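Local coordinates for uncharacterized protein (Bacteroides fragilis, PDB 3NNG), which is of unknown function but includes a calcium-bound F5/8 type C domain, a beta-sandwich module that in many relatives mediates binding to carbohydrates or membranes, at residues Ala31-Asp34 with Ala35-Gly38; Asp44-Ile47 with Asn48-Trp51. The protein carries 1 engineered substitution. One frame throughout, in Å; residues are numbered along the deposited sequence.

Contact 1 of 2, residues Ala31-Asp34 with Ala35-Gly38; sequences ADDD and AKYG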
# COMPACT_ATOMS: atom_id res chain seq x y z
N ALA A 31 0.83 -18.68 0.30
CA ALA A 31 1.41 -19.93 0.78
C ALA A 31 1.38 -19.98 2.31
O ALA A 31 2.11 -20.77 2.93
CB ALA A 31 2.85 -20.10 0.27
N ASP A 32 0.55 -19.14 2.91
CA ASP A 32 0.49 -19.07 4.37
C ASP A 32 1.90 -18.95 4.96
O ASP A 32 2.18 -19.46 6.04
CB ASP A 32 -0.24 -20.30 4.95
CG ASP A 32 -1.74 -20.27 4.69
OD1 ASP A 32 -2.29 -19.18 4.50
OD2 ASP A 32 -2.36 -21.35 4.72
N ASP A 33 2.78 -18.27 4.23
CA ASP A 33 4.17 -18.16 4.64
C ASP A 33 4.45 -16.73 5.10
O ASP A 33 4.91 -15.90 4.31
CB ASP A 33 5.08 -18.55 3.48
CG ASP A 33 6.49 -18.84 3.93
OD1 ASP A 33 6.87 -18.43 5.04
OD2 ASP A 33 7.22 -19.48 3.15
N ASP A 34 4.15 -16.46 6.37
CA ASP A 34 4.20 -15.10 6.91
C ASP A 34 5.60 -14.49 6.88
O ASP A 34 5.77 -13.32 6.54
CB ASP A 34 3.66 -15.09 8.34
CG ASP A 34 3.23 -13.71 8.79
OD1 ASP A 34 3.22 -12.78 7.96
OD2 ASP A 34 2.90 -13.55 9.98
N ALA A 35 6.61 -15.29 7.23
CA ALA A 35 8.00 -14.86 7.21
C ALA A 35 8.47 -14.48 5.81
O ALA A 35 9.34 -13.63 5.65
CB ALA A 35 8.88 -15.96 7.77
N LYS A 36 7.90 -15.12 4.78
CA LYS A 36 8.39 -14.91 3.42
C LYS A 36 7.56 -13.90 2.61
O LYS A 36 8.09 -13.23 1.73
CB LYS A 36 8.44 -16.25 2.68
CG LYS A 36 9.27 -16.22 1.40
CD LYS A 36 9.29 -17.59 0.73
CE LYS A 36 9.78 -18.67 1.69
NZ LYS A 36 9.76 -20.04 1.09
N TYR A 37 6.26 -13.80 2.90
CA TYR A 37 5.37 -12.99 2.09
C TYR A 37 4.42 -12.15 2.93
O TYR A 37 3.42 -11.65 2.42
CB TYR A 37 4.52 -13.87 1.16
CG TYR A 37 5.29 -14.76 0.21
CD1 TYR A 37 6.09 -14.22 -0.79
CD2 TYR A 37 5.18 -16.15 0.28
CE1 TYR A 37 6.78 -15.03 -1.69
CE2 TYR A 37 5.87 -16.97 -0.61
CZ TYR A 37 6.66 -16.41 -1.59
OH TYR A 37 7.36 -17.22 -2.47
N GLY A 38 4.72 -11.99 4.22
CA GLY A 38 3.83 -11.28 5.14
C GLY A 38 3.71 -9.77 4.95
O GLY A 38 4.56 -9.13 4.31
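Asp33 and Lys36 form the charged side of a single helical turn, their side chains crossing each other at a slant. Asp33 holds CG anti to its own nitrogen (chi1 -164°), which turns the carboxylate forward along the chain. OD2 then makes a salt bridge to Lys36 NZ at 3.3 Å, while OD1 accepts a weak capping bond, 3.5 Å long, from Lys36 N. The lysine chain bends at chi3 (-55°), bringing its ammonium group round to the acid, and its CG rests 3.9 Å above the centre of the Tyr37 ring. The tight part lies in the backbone: Asp33 O is gripped by two donors, Tyr37 N at 2.9 Å and Lys36 N at 3.1 Å. One step on, Gly38 N gives a weak bond to Asp34 O, and Asp34 OD1 sits 3.3 Å from Gly38 CA.

The solvent side is looser. Ala31 CB only grazes the tyrosine at CE2, 4.4 Å away, and Ala35 and Lys36 are exposed. On the side facing the domain, the Tyr37 ring meets Tyr30 edge-to-face and touches Val29, Ala84 and Tyr85. The negative charge of Asp33 at the start of the turn would probably suit the helix dipole as well as the lysine. An aspartate whose carboxylate accepts, here weakly, from the backbone N three residues on is an N-cap, in this case on the short surface helix 34-37 of the F5/8 type C domain.

Contact 2 of 2, residues Asp44-Ile47 with Asn48-Trp51; sequences DGEI and NTTW. With CA (calcium ion), chain C.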
# COMPACT_ATOMS: atom_id res chain seq x y z
N ASP A 44 9.57 -2.74 5.21
CA ASP A 44 10.85 -2.98 5.89
C ASP A 44 12.04 -2.28 5.22
O ASP A 44 13.18 -2.41 5.68
CB ASP A 44 11.12 -4.48 6.06
CG ASP A 44 11.29 -5.20 4.74
OD1 ASP A 44 11.36 -4.52 3.70
OD2 ASP A 44 11.38 -6.45 4.75
N GLY A 45 11.78 -1.54 4.15
CA GLY A 45 12.80 -0.77 3.47
C GLY A 45 13.59 -1.53 2.41
O GLY A 45 14.51 -0.97 1.82
N GLU A 46 13.22 -2.79 2.17
CA GLU A 46 14.00 -3.66 1.29
C GLU A 46 13.23 -4.06 0.02
O GLU A 46 12.14 -4.60 0.10
CB GLU A 46 14.42 -4.91 2.06
CG GLU A 46 15.02 -6.01 1.19
CD GLU A 46 16.29 -5.55 0.49
OE1 GLU A 46 16.39 -5.69 -0.75
OE2 GLU A 46 17.19 -5.03 1.19
N ILE A 47 13.80 -3.82 -1.16
CA ILE A 47 13.07 -4.13 -2.39
C ILE A 47 12.89 -5.63 -2.61
O ILE A 47 11.93 -6.09 -3.24
CB ILE A 47 13.71 -3.46 -3.64
CG1 ILE A 47 12.80 -3.59 -4.86
CG2 ILE A 47 15.13 -4.03 -3.92
CD1 ILE A 47 11.63 -2.59 -4.89
N ASN A 48 13.80 -6.41 -2.04
CA ASN A 48 13.83 -7.84 -2.30
C ASN A 48 12.98 -8.68 -1.36
O ASN A 48 12.93 -9.90 -1.48
CB ASN A 48 15.26 -8.36 -2.34
CG ASN A 48 15.94 -8.04 -3.66
OD1 ASN A 48 15.43 -8.41 -4.73
ND2 ASN A 48 17.07 -7.34 -3.60
N THR A 49 12.29 -8.03 -0.43
CA THR A 49 11.30 -8.73 0.38
C THR A 49 9.95 -8.13 0.03
O THR A 49 9.84 -6.93 -0.19
CB THR A 49 11.57 -8.58 1.87
OG1 THR A 49 11.53 -7.20 2.22
CG2 THR A 49 12.97 -9.15 2.23
N THR A 50 8.91 -8.95 -0.05
CA THR A 50 7.66 -8.42 -0.54
C THR A 50 6.47 -9.04 0.15
O THR A 50 6.51 -10.21 0.58
CB THR A 50 7.55 -8.64 -2.06
OG1 THR A 50 6.35 -8.04 -2.55
CG2 THR A 50 7.53 -10.13 -2.34
N TRP A 51 5.41 -8.25 0.27
CA TRP A 51 4.09 -8.78 0.55
C TRP A 51 3.56 -9.38 -0.75
O TRP A 51 3.71 -8.81 -1.83
CB TRP A 51 3.14 -7.67 1.04
CG TRP A 51 1.73 -8.13 1.15
CD1 TRP A 51 1.26 -9.14 1.96
CD2 TRP A 51 0.58 -7.63 0.44
NE1 TRP A 51 -0.10 -9.28 1.80
CE2 TRP A 51 -0.54 -8.38 0.88
CE3 TRP A 51 0.40 -6.62 -0.52
CZ2 TRP A 51 -1.83 -8.15 0.37
CZ3 TRP A 51 -0.88 -6.40 -1.01
CH2 TRP A 51 -1.98 -7.16 -0.56
CA CA C . 10.20 -4.98 1.40
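The carboxylate of Asp44 has a different partner on each face and a hydroxyl at its edge. Calcium lies off one face, bound by OD1 at 2.6 Å; Glu46 N approaches the same oxygen from the opposite face, 37° out of the plane, closing an Asx turn. At the edge, Thr49 OG1 donates to the syn lone pair of OD2 over 2.6 Å, so both oxygens are engaged and the group's rotation is fixed. A second flat pair lies further out: the Glu46 carboxylate and the Asn48 amide have planes just 8° apart. The glutamate chain folds back at chi2 (61°), and OE1 receives Asn48 N at 3.0 Å on its anti lone pair, with a weaker bond from Asn48 ND2.

Thr49 grips the metal twice, through OG1 at 2.7 Å and its carbonyl O at 2.5 Å. The same hydroxyl donates its hydrogen bond to Asp44 and gives its oxygen to calcium, which would probably polarise it. Glu46 O supplies a fourth ligand from this stretch at 2.4 Å and also takes a weak bond from Thr49 N, across the type I beta turn from Glu46 to Thr49. Leu41 O, Ala152 O and Glu153 OE2 complete the site.

The whole turn belongs to the loop between helix 34-37 and strand 51-54. Ile47 and Thr50 rest on Ala152 of strand 148-159, Ile47 O is hydrogen-bonded to Ser83 OG, and at the exit Trp51 meets the ring of Phe151 as strand 51-54 pairs antiparallel with strand 148-159.

How the contacts relate
Following the chain from the N terminus, past strands 14-16 and 23-26, contact 1 closes the single turn of helix 34-37. A short run through Leu41, a calcium ligand, leads to contact 2, which closes the metal-binding loop just before strand 51-54. The two follow in series, neither enclosing nor crossing the other, with centres about 13 Å apart on the same side of the domain. They touch where Tyr37 O packs against Trp51 CD1 at 3.3 Å. Contact 1 places a helical turn against Trp51 at the start of strand 51-54, while contact 2, through calcium, ties the loop ahead of that strand to strand 148-159.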